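Maltose-binding protein MalE1 (PDB 6DTU) binds maltotetraose between its two lobes and probably serves as the solute-binding component of a maltose and malto-oligosaccharide transport system. Local coordinates at residues E154-A159 / R258-V263; E76-F81 / G99-I104; E144-I149 / G203-S208; P3-W8 / G55-V60. All blocks are in the same frame, centred on the assembly; numbering follows the deposited sequence. Where two conformers were deposited one is given.

Contact 1: residues E154-A159 / R258-V263. With GLC (alpha-D-glucopyranose), chain C; GLC (alpha-D-glucopyranose), chain B.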
# COMPACT_ATOMS: atom_id res chain seq x y z
N GLU A 154 11.85 -3.38 4.57
CA GLU A 154 10.75 -3.66 3.66
C GLU A 154 10.77 -2.61 2.55
O GLU A 154 10.55 -1.42 2.82
CB GLU A 154 9.43 -3.64 4.43
CG GLU A 154 8.32 -4.40 3.79
CD GLU A 154 7.09 -4.53 4.68
OE1 GLU A 154 7.19 -4.32 5.92
OE2 GLU A 154 6.02 -4.86 4.13
N PHE A 155 11.02 -3.06 1.32
CA PHE A 155 11.22 -2.14 0.20
C PHE A 155 10.08 -1.13 0.05
O PHE A 155 10.32 0.05 -0.26
CB PHE A 155 11.38 -2.96 -1.08
CG PHE A 155 11.32 -2.15 -2.36
CD1 PHE A 155 12.14 -1.06 -2.55
CD2 PHE A 155 10.50 -2.55 -3.40
CE1 PHE A 155 12.10 -0.34 -3.72
CE2 PHE A 155 10.45 -1.84 -4.59
CZ PHE A 155 11.26 -0.73 -4.76
N TYR A 156 8.84 -1.57 0.22
CA TYR A 156 7.71 -0.66 0.04
C TYR A 156 7.85 0.60 0.91
O TYR A 156 7.53 1.71 0.46
CB TYR A 156 6.41 -1.41 0.32
CG TYR A 156 5.17 -0.55 0.19
CD1 TYR A 156 4.49 -0.42 -1.03
CD2 TYR A 156 4.68 0.16 1.29
CE1 TYR A 156 3.35 0.40 -1.14
CE2 TYR A 156 3.54 0.96 1.17
CZ TYR A 156 2.90 1.07 -0.05
OH TYR A 156 1.80 1.87 -0.14
N TYR A 157 8.36 0.44 2.13
CA TYR A 157 8.49 1.57 3.05
C TYR A 157 9.77 2.38 2.86
O TYR A 157 9.81 3.55 3.29
CB TYR A 157 8.36 1.07 4.50
CG TYR A 157 6.97 0.54 4.74
CD1 TYR A 157 5.96 1.38 5.19
CD2 TYR A 157 6.65 -0.79 4.47
CE1 TYR A 157 4.66 0.91 5.35
CE2 TYR A 157 5.38 -1.26 4.64
CZ TYR A 157 4.39 -0.41 5.10
OH TYR A 157 3.12 -0.85 5.26
N ILE A 158 10.80 1.81 2.25
CA ILE A 158 12.03 2.54 1.95
C ILE A 158 11.99 3.16 0.56
O ILE A 158 12.80 4.05 0.25
CB ILE A 158 13.22 1.57 2.12
CG1 ILE A 158 13.18 0.91 3.50
CG2 ILE A 158 14.58 2.26 1.92
CD1 ILE A 158 13.12 1.89 4.64
N ALA A 159 11.06 2.73 -0.28
CA ALA A 159 10.91 3.33 -1.60
C ALA A 159 10.88 4.85 -1.62
O ALA A 159 11.45 5.42 -2.57
CB ALA A 159 9.68 2.75 -2.32
N ARG A 258 9.57 10.45 -2.35
CA ARG A 258 8.60 10.10 -3.39
C ARG A 258 8.07 8.69 -3.14
O ARG A 258 8.63 7.71 -3.65
CB ARG A 258 9.20 10.26 -4.79
CG ARG A 258 9.70 11.68 -5.07
CD ARG A 258 10.27 11.83 -6.47
NE ARG A 258 10.54 13.22 -6.77
CZ ARG A 258 9.60 14.11 -7.08
NH1 ARG A 258 8.33 13.75 -7.13
NH2 ARG A 258 9.93 15.37 -7.33
N PRO A 259 6.99 8.56 -2.37
CA PRO A 259 6.47 7.23 -2.03
C PRO A 259 5.76 6.55 -3.21
O PRO A 259 5.34 7.18 -4.17
CB PRO A 259 5.45 7.54 -0.93
CG PRO A 259 4.97 8.94 -1.25
CD PRO A 259 6.19 9.64 -1.76
N PHE A 260 5.62 5.24 -3.10
CA PHE A 260 4.71 4.53 -3.98
C PHE A 260 3.29 5.08 -3.83
O PHE A 260 2.85 5.43 -2.74
CB PHE A 260 4.68 3.04 -3.62
CG PHE A 260 5.72 2.18 -4.32
CD1 PHE A 260 5.85 2.16 -5.71
CD2 PHE A 260 6.54 1.36 -3.58
CE1 PHE A 260 6.82 1.33 -6.33
CE2 PHE A 260 7.49 0.56 -4.18
CZ PHE A 260 7.63 0.54 -5.55
N VAL A 261 2.57 5.13 -4.95
CA VAL A 261 1.13 5.35 -4.92
C VAL A 261 0.43 4.04 -5.25
O VAL A 261 0.78 3.37 -6.23
CB VAL A 261 0.72 6.51 -5.86
CG1 VAL A 261 -0.80 6.59 -6.00
CG2 VAL A 261 1.30 7.81 -5.32
N GLY A 262 -0.51 3.64 -4.40
CA GLY A 262 -1.24 2.39 -4.59
C GLY A 262 -2.73 2.66 -4.72
O GLY A 262 -3.24 3.64 -4.19
N VAL A 263 -3.41 1.78 -5.45
CA VAL A 263 -4.87 1.83 -5.55
C VAL A 263 -5.41 0.51 -5.02
O VAL A 263 -4.88 -0.55 -5.36
CB VAL A 263 -5.34 2.12 -6.99
CG1 VAL A 263 -6.84 2.33 -7.00
CG2 VAL A 263 -4.63 3.36 -7.54
C1 GLC C . 0.05 -1.65 2.62
C2 GLC C . -0.15 -1.24 1.20
C3 GLC C . 0.24 -2.31 0.29
C4 GLC C . 1.68 -2.72 0.49
C5 GLC C . 1.96 -3.12 1.97
C6 GLC C . 3.35 -3.26 2.26
O2 GLC C . -1.58 -1.01 1.02
O3 GLC C . 0.14 -1.85 -1.11
O4 GLC C . 1.98 -3.91 -0.31
O5 GLC C . 1.46 -1.96 2.83
O6 GLC C . 3.49 -3.92 3.51
C1 GLC B . 2.80 -3.74 -1.42
C2 GLC B . 2.24 -4.49 -2.56
C3 GLC B . 2.20 -5.96 -2.29
C4 GLC B . 3.55 -6.51 -2.01
C5 GLC B . 4.20 -5.77 -0.81
C6 GLC B . 5.53 -6.15 -0.61
O2 GLC B . 0.88 -4.03 -2.79
O3 GLC B . 1.63 -6.66 -3.44
O4 GLC B . 3.40 -7.91 -1.67
O5 GLC B . 4.15 -4.24 -1.11
O6 GLC B . 6.02 -5.47 0.53
O HOH W 1 6.08 3.88 -0.63
O HOH W 2 3.25 4.39 -0.30

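Contact 2: residues E76-F81 / G99-I104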
# COMPACT_ATOMS: atom_id res chain seq x y z
N GLU A 76 -11.20 -11.86 -13.41
CA GLU A 76 -12.17 -11.75 -14.49
C GLU A 76 -12.27 -10.31 -14.98
O GLU A 76 -12.36 -9.38 -14.17
CB GLU A 76 -13.52 -12.21 -13.97
CG GLU A 76 -14.65 -12.21 -14.98
CD GLU A 76 -14.52 -13.31 -16.03
OE1 GLU A 76 -13.65 -14.19 -15.89
OE2 GLU A 76 -15.34 -13.30 -17.00
N PRO A 77 -12.31 -10.07 -16.29
CA PRO A 77 -12.55 -8.70 -16.77
C PRO A 77 -13.92 -8.22 -16.31
O PRO A 77 -14.89 -9.00 -16.22
CB PRO A 77 -12.51 -8.84 -18.29
CG PRO A 77 -11.75 -10.11 -18.54
CD PRO A 77 -12.13 -11.02 -17.40
N ILE A 78 -14.01 -6.93 -16.00
CA ILE A 78 -15.25 -6.31 -15.54
C ILE A 78 -15.86 -5.55 -16.70
O ILE A 78 -15.26 -4.55 -17.16
CB ILE A 78 -15.02 -5.41 -14.33
CG1 ILE A 78 -14.56 -6.26 -13.14
CG2 ILE A 78 -16.30 -4.65 -13.98
CD1 ILE A 78 -14.38 -5.47 -11.88
N PRO A 79 -17.01 -5.95 -17.22
CA PRO A 79 -17.62 -5.23 -18.33
C PRO A 79 -18.12 -3.88 -17.86
O PRO A 79 -18.29 -3.62 -16.67
CB PRO A 79 -18.78 -6.13 -18.77
CG PRO A 79 -18.39 -7.50 -18.25
CD PRO A 79 -17.68 -7.24 -16.96
N ASN A 80 -18.35 -3.01 -18.83
CA ASN A 80 -18.80 -1.67 -18.51
C ASN A 80 -20.08 -1.74 -17.67
O ASN A 80 -20.90 -2.64 -17.82
CB ASN A 80 -19.03 -0.91 -19.82
CG ASN A 80 -17.74 -0.62 -20.58
OD1 ASN A 80 -16.62 -0.93 -20.13
ND2 ASN A 80 -17.89 -0.06 -21.77
N PHE A 81 -20.23 -0.76 -16.79
CA PHE A 81 -21.39 -0.70 -15.92
C PHE A 81 -21.73 0.76 -15.73
O PHE A 81 -20.90 1.64 -15.98
CB PHE A 81 -21.14 -1.40 -14.57
CG PHE A 81 -19.91 -0.92 -13.84
CD1 PHE A 81 -20.04 -0.05 -12.77
CD2 PHE A 81 -18.64 -1.32 -14.24
CE1 PHE A 81 -18.91 0.41 -12.10
CE2 PHE A 81 -17.51 -0.86 -13.57
CZ PHE A 81 -17.65 0.02 -12.50
N GLY A 99 -5.94 -3.67 -22.05
CA GLY A 99 -7.16 -3.12 -22.59
C GLY A 99 -8.43 -3.40 -21.82
O GLY A 99 -9.50 -2.92 -22.23
N LYS A 100 -8.38 -4.16 -20.74
CA LYS A 100 -9.58 -4.53 -20.00
C LYS A 100 -9.47 -4.09 -18.55
O LYS A 100 -8.38 -4.02 -17.99
CB LYS A 100 -9.80 -6.04 -20.04
CG LYS A 100 -9.96 -6.60 -21.46
CD LYS A 100 -10.15 -8.10 -21.44
CE LYS A 100 -10.24 -8.66 -22.85
NZ LYS A 100 -10.69 -10.08 -22.86
N LEU A 101 -10.61 -3.83 -17.94
CA LEU A 101 -10.68 -3.49 -16.53
C LEU A 101 -10.79 -4.76 -15.71
O LEU A 101 -11.56 -5.67 -16.05
CB LEU A 101 -11.92 -2.63 -16.29
CG LEU A 101 -12.15 -2.15 -14.87
CD1 LEU A 101 -11.05 -1.18 -14.49
CD2 LEU A 101 -13.53 -1.52 -14.73
N TYR A 102 -10.03 -4.82 -14.61
CA TYR A 102 -9.96 -6.01 -13.77
C TYR A 102 -10.32 -5.76 -12.31
O TYR A 102 -10.18 -6.66 -11.48
CB TYR A 102 -8.57 -6.65 -13.88
CG TYR A 102 -8.34 -7.39 -15.16
CD1 TYR A 102 -8.86 -8.66 -15.34
CD2 TYR A 102 -7.61 -6.83 -16.19
CE1 TYR A 102 -8.64 -9.37 -16.52
CE2 TYR A 102 -7.39 -7.52 -17.37
CZ TYR A 102 -7.93 -8.78 -17.53
OH TYR A 102 -7.70 -9.47 -18.71
N GLY A 103 -10.78 -4.57 -11.96
CA GLY A 103 -11.20 -4.37 -10.60
C GLY A 103 -12.01 -3.11 -10.44
O GLY A 103 -11.96 -2.20 -11.27
N ILE A 104 -12.74 -3.05 -9.33
CA ILE A 104 -13.42 -1.83 -8.92
C ILE A 104 -12.60 -1.17 -7.83
O ILE A 104 -12.53 -1.70 -6.70
CB ILE A 104 -14.87 -2.10 -8.50
CG1 ILE A 104 -15.68 -2.71 -9.66
CG2 ILE A 104 -15.56 -0.80 -8.08
CD1 ILE A 104 -17.18 -2.53 -9.57
O HOH W 3 -11.54 -8.93 -11.62
O HOH W 4 -13.24 -4.70 -19.14

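Contact 3: residues E144-I149 / G203-S208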
# COMPACT_ATOMS: atom_id res chain seq x y z
N GLU A 144 11.48 4.20 26.55
CA GLU A 144 10.07 3.85 26.63
C GLU A 144 9.26 4.39 25.45
O GLU A 144 8.13 3.93 25.24
CB GLU A 144 9.47 4.37 27.94
CG GLU A 144 10.38 4.22 29.15
CD GLU A 144 9.72 4.67 30.44
OE1 GLU A 144 8.47 4.69 30.50
OE2 GLU A 144 10.44 5.01 31.40
N VAL A 145 9.78 5.36 24.72
CA VAL A 145 9.13 5.90 23.53
C VAL A 145 10.17 5.93 22.42
O VAL A 145 11.25 6.48 22.60
CB VAL A 145 8.60 7.33 23.76
CG1 VAL A 145 7.85 7.84 22.53
CG2 VAL A 145 7.71 7.40 25.00
N ARG A 146 9.81 5.39 21.25
CA ARG A 146 10.70 5.41 20.11
C ARG A 146 10.51 6.73 19.38
O ARG A 146 9.38 7.15 19.13
CB ARG A 146 10.37 4.25 19.17
CG ARG A 146 11.01 2.91 19.53
CD ARG A 146 12.53 2.93 19.27
NE ARG A 146 12.80 3.13 17.85
CZ ARG A 146 12.83 2.16 16.94
NH1 ARG A 146 12.64 0.89 17.28
NH2 ARG A 146 13.08 2.46 15.67
N GLY A 147 11.62 7.39 19.05
CA GLY A 147 11.54 8.63 18.30
C GLY A 147 11.02 8.45 16.89
O GLY A 147 10.22 9.26 16.42
N PHE A 148 11.44 7.38 16.21
CA PHE A 148 11.06 7.15 14.82
C PHE A 148 11.08 5.65 14.53
O PHE A 148 12.00 4.95 14.95
CB PHE A 148 12.01 7.87 13.87
CG PHE A 148 11.72 7.62 12.42
CD1 PHE A 148 10.64 8.24 11.79
CD2 PHE A 148 12.49 6.72 11.69
CE1 PHE A 148 10.34 7.97 10.46
CE2 PHE A 148 12.21 6.45 10.35
CZ PHE A 148 11.13 7.09 9.74
N ILE A 149 10.04 5.17 13.84
CA ILE A 149 9.97 3.79 13.38
C ILE A 149 9.36 3.73 11.99
O ILE A 149 8.33 4.36 11.72
CB ILE A 149 9.16 2.86 14.32
CG1 ILE A 149 9.37 3.17 15.79
CG2 ILE A 149 9.52 1.39 14.04
CD1 ILE A 149 8.46 2.30 16.66
N GLY A 203 21.25 4.99 15.10
CA GLY A 203 20.41 4.46 16.16
C GLY A 203 18.96 4.89 16.13
O GLY A 203 18.23 4.63 17.09
N ILE A 204 18.53 5.56 15.06
CA ILE A 204 17.14 6.01 14.91
C ILE A 204 16.23 4.83 14.58
O ILE A 204 15.06 4.80 14.96
CB ILE A 204 17.09 7.06 13.79
CG1 ILE A 204 18.11 8.17 14.03
CG2 ILE A 204 15.68 7.64 13.62
CD1 ILE A 204 17.85 8.91 15.30
N LEU A 205 16.75 3.88 13.80
CA LEU A 205 16.06 2.65 13.47
C LEU A 205 16.85 1.48 14.00
O LEU A 205 18.09 1.50 14.04
CB LEU A 205 15.89 2.48 11.96
CG LEU A 205 14.92 3.43 11.29
CD1 LEU A 205 14.90 3.15 9.81
CD2 LEU A 205 13.51 3.33 11.91
N ASP A 206 16.14 0.46 14.37
CA ASP A 206 16.75 -0.76 14.85
C ASP A 206 16.64 -1.83 13.77
O ASP A 206 15.62 -1.89 13.07
CB ASP A 206 16.05 -1.24 16.12
CG ASP A 206 16.75 -2.44 16.75
OD1 ASP A 206 17.73 -2.23 17.51
OD2 ASP A 206 16.36 -3.59 16.46
N PRO A 207 17.66 -2.67 13.63
CA PRO A 207 17.65 -3.70 12.58
C PRO A 207 16.43 -4.60 12.59
O PRO A 207 16.07 -5.15 11.55
CB PRO A 207 18.93 -4.50 12.87
CG PRO A 207 19.83 -3.54 13.58
CD PRO A 207 18.94 -2.61 14.36
N SER A 208 15.76 -4.74 13.73
CA SER A 208 14.59 -5.60 13.81
C SER A 208 13.28 -4.88 13.49
O SER A 208 12.24 -5.54 13.46
CB SER A 208 14.47 -6.19 15.22
OG SER A 208 14.28 -5.16 16.16
O HOH W 5 13.77 5.89 17.24

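Contact 4: residues P3-W8 / G55-V60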
# COMPACT_ATOMS: atom_id res chain seq x y z
N PRO A 3 -27.21 -19.00 -3.23
CA PRO A 3 -25.80 -18.92 -3.62
C PRO A 3 -25.01 -18.16 -2.56
O PRO A 3 -25.58 -17.53 -1.66
CB PRO A 3 -25.86 -18.12 -4.92
CG PRO A 3 -26.95 -17.15 -4.67
CD PRO A 3 -28.00 -17.92 -3.84
N LYS A 4 -23.69 -18.21 -2.69
CA LYS A 4 -22.80 -17.59 -1.72
C LYS A 4 -21.67 -16.86 -2.44
O LYS A 4 -21.14 -17.36 -3.44
CB LYS A 4 -22.18 -18.68 -0.84
CG LYS A 4 -21.24 -18.20 0.24
CD LYS A 4 -20.78 -19.41 1.03
CE LYS A 4 -19.86 -19.05 2.12
NZ LYS A 4 -19.63 -20.27 2.96
N LEU A 5 -21.32 -15.68 -1.92
CA LEU A 5 -20.11 -14.97 -2.31
C LEU A 5 -19.16 -14.89 -1.13
O LEU A 5 -19.55 -14.44 -0.04
CB LEU A 5 -20.41 -13.54 -2.76
CG LEU A 5 -21.28 -13.39 -4.02
CD1 LEU A 5 -21.56 -11.94 -4.27
CD2 LEU A 5 -20.61 -14.06 -5.21
N THR A 6 -17.94 -15.35 -1.34
CA THR A 6 -16.88 -15.27 -0.34
C THR A 6 -15.86 -14.23 -0.77
O THR A 6 -15.44 -14.19 -1.93
CB THR A 6 -16.22 -16.64 -0.18
OG1 THR A 6 -17.21 -17.57 0.26
CG2 THR A 6 -15.11 -16.56 0.88
N ILE A 7 -15.47 -13.38 0.17
CA ILE A 7 -14.52 -12.29 -0.05
C ILE A 7 -13.33 -12.52 0.87
O ILE A 7 -13.52 -12.78 2.06
CB ILE A 7 -15.16 -10.95 0.35
CG1 ILE A 7 -16.48 -10.73 -0.41
CG2 ILE A 7 -14.19 -9.80 0.13
CD1 ILE A 7 -17.30 -9.58 0.16
N TRP A 8 -12.12 -12.39 0.33
CA TRP A 8 -10.90 -12.32 1.12
C TRP A 8 -10.45 -10.87 1.18
O TRP A 8 -10.35 -10.19 0.15
CB TRP A 8 -9.75 -13.13 0.50
CG TRP A 8 -9.92 -14.60 0.51
CD1 TRP A 8 -10.91 -15.32 1.17
CD2 TRP A 8 -9.09 -15.56 -0.14
NE1 TRP A 8 -10.74 -16.66 0.94
CE2 TRP A 8 -9.62 -16.84 0.15
CE3 TRP A 8 -7.93 -15.47 -0.93
CZ2 TRP A 8 -9.05 -18.01 -0.34
CZ3 TRP A 8 -7.36 -16.64 -1.42
CH2 TRP A 8 -7.92 -17.89 -1.11
N GLY A 55 -10.40 -20.75 -4.36
CA GLY A 55 -10.22 -19.32 -4.16
C GLY A 55 -11.53 -18.60 -3.86
O GLY A 55 -12.61 -19.01 -4.27
N ALA A 56 -11.41 -17.48 -3.13
CA ALA A 56 -12.58 -16.65 -2.87
C ALA A 56 -13.18 -16.16 -4.19
O ALA A 56 -12.51 -16.10 -5.22
CB ALA A 56 -12.16 -15.42 -2.06
N ASP A 57 -14.47 -15.83 -4.15
CA ASP A 57 -15.10 -15.26 -5.34
C ASP A 57 -14.60 -13.86 -5.62
O ASP A 57 -14.58 -13.44 -6.79
CB ASP A 57 -16.61 -15.27 -5.18
CG ASP A 57 -17.13 -16.65 -4.81
OD1 ASP A 57 -17.18 -17.52 -5.70
OD2 ASP A 57 -17.47 -16.89 -3.63
N ILE A 58 -14.27 -13.10 -4.58
CA ILE A 58 -13.82 -11.72 -4.68
C ILE A 58 -12.63 -11.54 -3.76
O ILE A 58 -12.66 -12.01 -2.62
CB ILE A 58 -14.96 -10.79 -4.24
CG1 ILE A 58 -16.15 -10.88 -5.22
CG2 ILE A 58 -14.50 -9.36 -4.09
CD1 ILE A 58 -17.41 -10.16 -4.70
N ILE A 59 -11.57 -10.89 -4.24
CA ILE A 59 -10.44 -10.54 -3.39
C ILE A 59 -10.29 -9.03 -3.38
O ILE A 59 -10.57 -8.34 -4.37
CB ILE A 59 -9.11 -11.27 -3.78
CG1 ILE A 59 -8.67 -10.88 -5.20
CG2 ILE A 59 -9.26 -12.77 -3.59
CD1 ILE A 59 -7.30 -11.41 -5.58
N VAL A 60 -9.83 -8.51 -2.25
CA VAL A 60 -9.62 -7.08 -2.08
C VAL A 60 -8.12 -6.86 -1.91
O VAL A 60 -7.49 -7.49 -1.06
CB VAL A 60 -10.40 -6.54 -0.87
CG1 VAL A 60 -10.20 -5.04 -0.75
CG2 VAL A 60 -11.89 -6.92 -0.94
O HOH W 6 -19.04 -18.98 -2.92

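Contact 1: residues E154-A159 / R258-V263
Phe155 and Tyr156 each hold CG anti to the backbone N (chi1 168° and 179°), and this carries two successive rings from the first turn of helix 155-164 up to Phe260, whose CG is instead anti to its carbonyl carbon. The edge of Phe260 meets the face of Phe155 in an offset edge-to-face pair, planes at 88°, with Phe260 CZ 3.8 Å from Phe155 CE2. Against Tyr156 the fit is different: the planes are nearly parallel but slid apart, leaving Tyr156 CD1 beside Phe260 CD2 at 3.7 Å. One turn after Phe155, Ala159 CB lies 3.6 Å from Phe260 CE2; a methyl is small enough to let the big ring come this close to the helix. The cluster, enlarged by Phe163 and Trp341, joins a helix of one lobe to strand 260-268 in the sheet of the other, beside the sugar cleft of this type II periplasmic binding protein. Tyr156 suits the place because its face serves the ligand: C4 of the chain C glucose lies over the ring centre. Its hydroxyl bonds to a water (2.9 Å from Tyr156 OH) that donates to Phe260 O, while a second water accepts from Phe260 N and donates to Tyr156 O. Replacing Tyr156 by an alanine would probably take the flat support from under the glucose, leave the first water without its hydroxyl partner and open a gap beside Phe260. At the helix N-cap, Glu154 extends a carboxylate whose OE2 accepts from O6 of the same glucose at 2.8 Å.

Contact 2: residues E76-F81 / G99-I104
Ile78 meets Leu101 where an irregular loop, 76-81, crosses the start of strand 100-109 in the large mixed sheet of the binding protein's first lobe. One direct backbone bond ties them, Ile78 N to Leu101 O at 2.8 Å and nearly straight at 166°, and apolar side chains supply most of the remaining contact. In the conformer given, Ile78 has CG1 anti to its carbonyl carbon and continues extended (chi2 -177°), which drops CD1 against Gly103, 3.6 Å from its CA, and beside Ile104 CG1. The branched, wholly apolar isoleucine fills this buried spot; Gly103 N, covered here, has no hydrogen-bond partner in the model. Phe81 holds CG between the backbone N and the carbonyl carbon (chi1 54°), a tight rotamer that turns the ring inward: Leu101 CD2 lies at its edge, and Phe81 CZ meets Ile104 CD1 at 3.9 Å, the two side chains arriving from opposite directions. At the other end Pro77 runs alongside Tyr102, Pro77 CG being 3.8 Å from Tyr102 CE1, and also alongside the extended methylenes of Lys100, whose long aliphatic part can cover the proline while its amine stays at the surface. Glu76 turns its carboxylate to Lys275 of helix 275-286. Beyond the direct bond, a water accepts from Leu101 N at 3.0 Å and donates to Ile78 O at 2.8 Å.

Contact 3: residues E144-I149 / G203-S208
Phe148 brings the CD2 corner of its ring to Leu205, Phe148 CD2 lying 3.5 Å from Leu205 CD2, and its CB to the CG2 methyl of Ile204. Its CG, anti to the backbone N (chi1 177°), carries the ring toward Leu205 and sets the side chain at about a right angle to that of Ile204; a large flat apolar group suits branched neighbours. The polar half of the contact belongs to Arg146. Its chain is bent at chi2 and chi3, folding the guanidinium back over its own strand, where Ile149 CG1 covers one face and Leu205 CD2 lies at the edge, near the plane. Arg146 NH2 donates to Phe148 O at 2.8 Å and to Ile204 O at 3.1 Å, both bonds bent (134° and 137°) and both partners tilted out of the guanidinium plane. Phe148 O and Ile204 O stand only 3.1 Å apart, and the positive charge they share probably eases their mutual repulsion. The same NH2 also forms a salt bridge with Asp209, just beyond Ser208. A water 3.0 Å from Arg146 NE accepts from it and from Phe148 N, and lies within bonding distance of Ile204 O. Asp206 makes an Asx turn: OD2 accepts from Ser208 N and, at 2.6 Å, from Ser208 OG, on opposite faces of its plane. Strand 146-149 is an edge strand of a four-stranded mixed sheet; the loop that leaves helix 187-201 through the Schellman turn at Gly203 packs against it, with Leu130 and Ala134 of helix 127-140 also touching Phe148 and Met217 of helix 211-219 touching Arg146.

Contact 4: residues P3-W8 / G55-V60
Trp8 lies with one face of its indole over Ala56, whose CB sits 3.4 Å from the centroid of the five-membered ring and only 5° off its normal, a textbook CH-pi contact. With CG anti to the carbonyl carbon (chi1 -68°), the indole also brings its CE3 to Ile59 CG2, the two side chains crossing obliquely. A smaller leucine in place of Trp8 would probably leave the methyl of Ala56 without its aromatic cover and open a gap beside Phe46 and Ala49 of helix 39-49. On the other sheet face Ile7 and Ile58 lie side by side, pointing the same way, beta-branched residues well suited to strands. Backbone bonds such as Trp8 N to Ile58 O, 3.0 Å, hold the parallel register. Asp57 extends the pairing beyond the strand: its OD2 uses the anti lone pair to accept from Thr6 N at 2.8 Å (166°), and a water joins OD2 to Lys4 O, while OD1 is held by Ser272 and Asn274. Strand 4-9 stands between 31-36 and 58-62, all parallel and connected through helices 14-28 and 39-49, the beta-alpha-beta arrangement typical of periplasmic binding protein lobes.

The centre of contact 1 lies about 7 Å from the centre of the chain, and the contact holds Glu154, Tyr156 and Tyr157 of the sugar pocket; contacts 2 and 4 lie to one side of the molecule's centre and contact 3 to the other. Contacts 1, 2 and 4 all reach the large mixed sheet, where strand 260-268 neighbours both 100-109 and 58-62. The centres of contacts 2 and 4 are about 17 Å apart, and Val60 in contact 4 brings its side chain within about 7 Å of a bound glucose. Centre to centre, contact 3 is about 43 Å from contact 2 and about 20 Å from contact 1, and strand 146-149 leads on to helix 155-164.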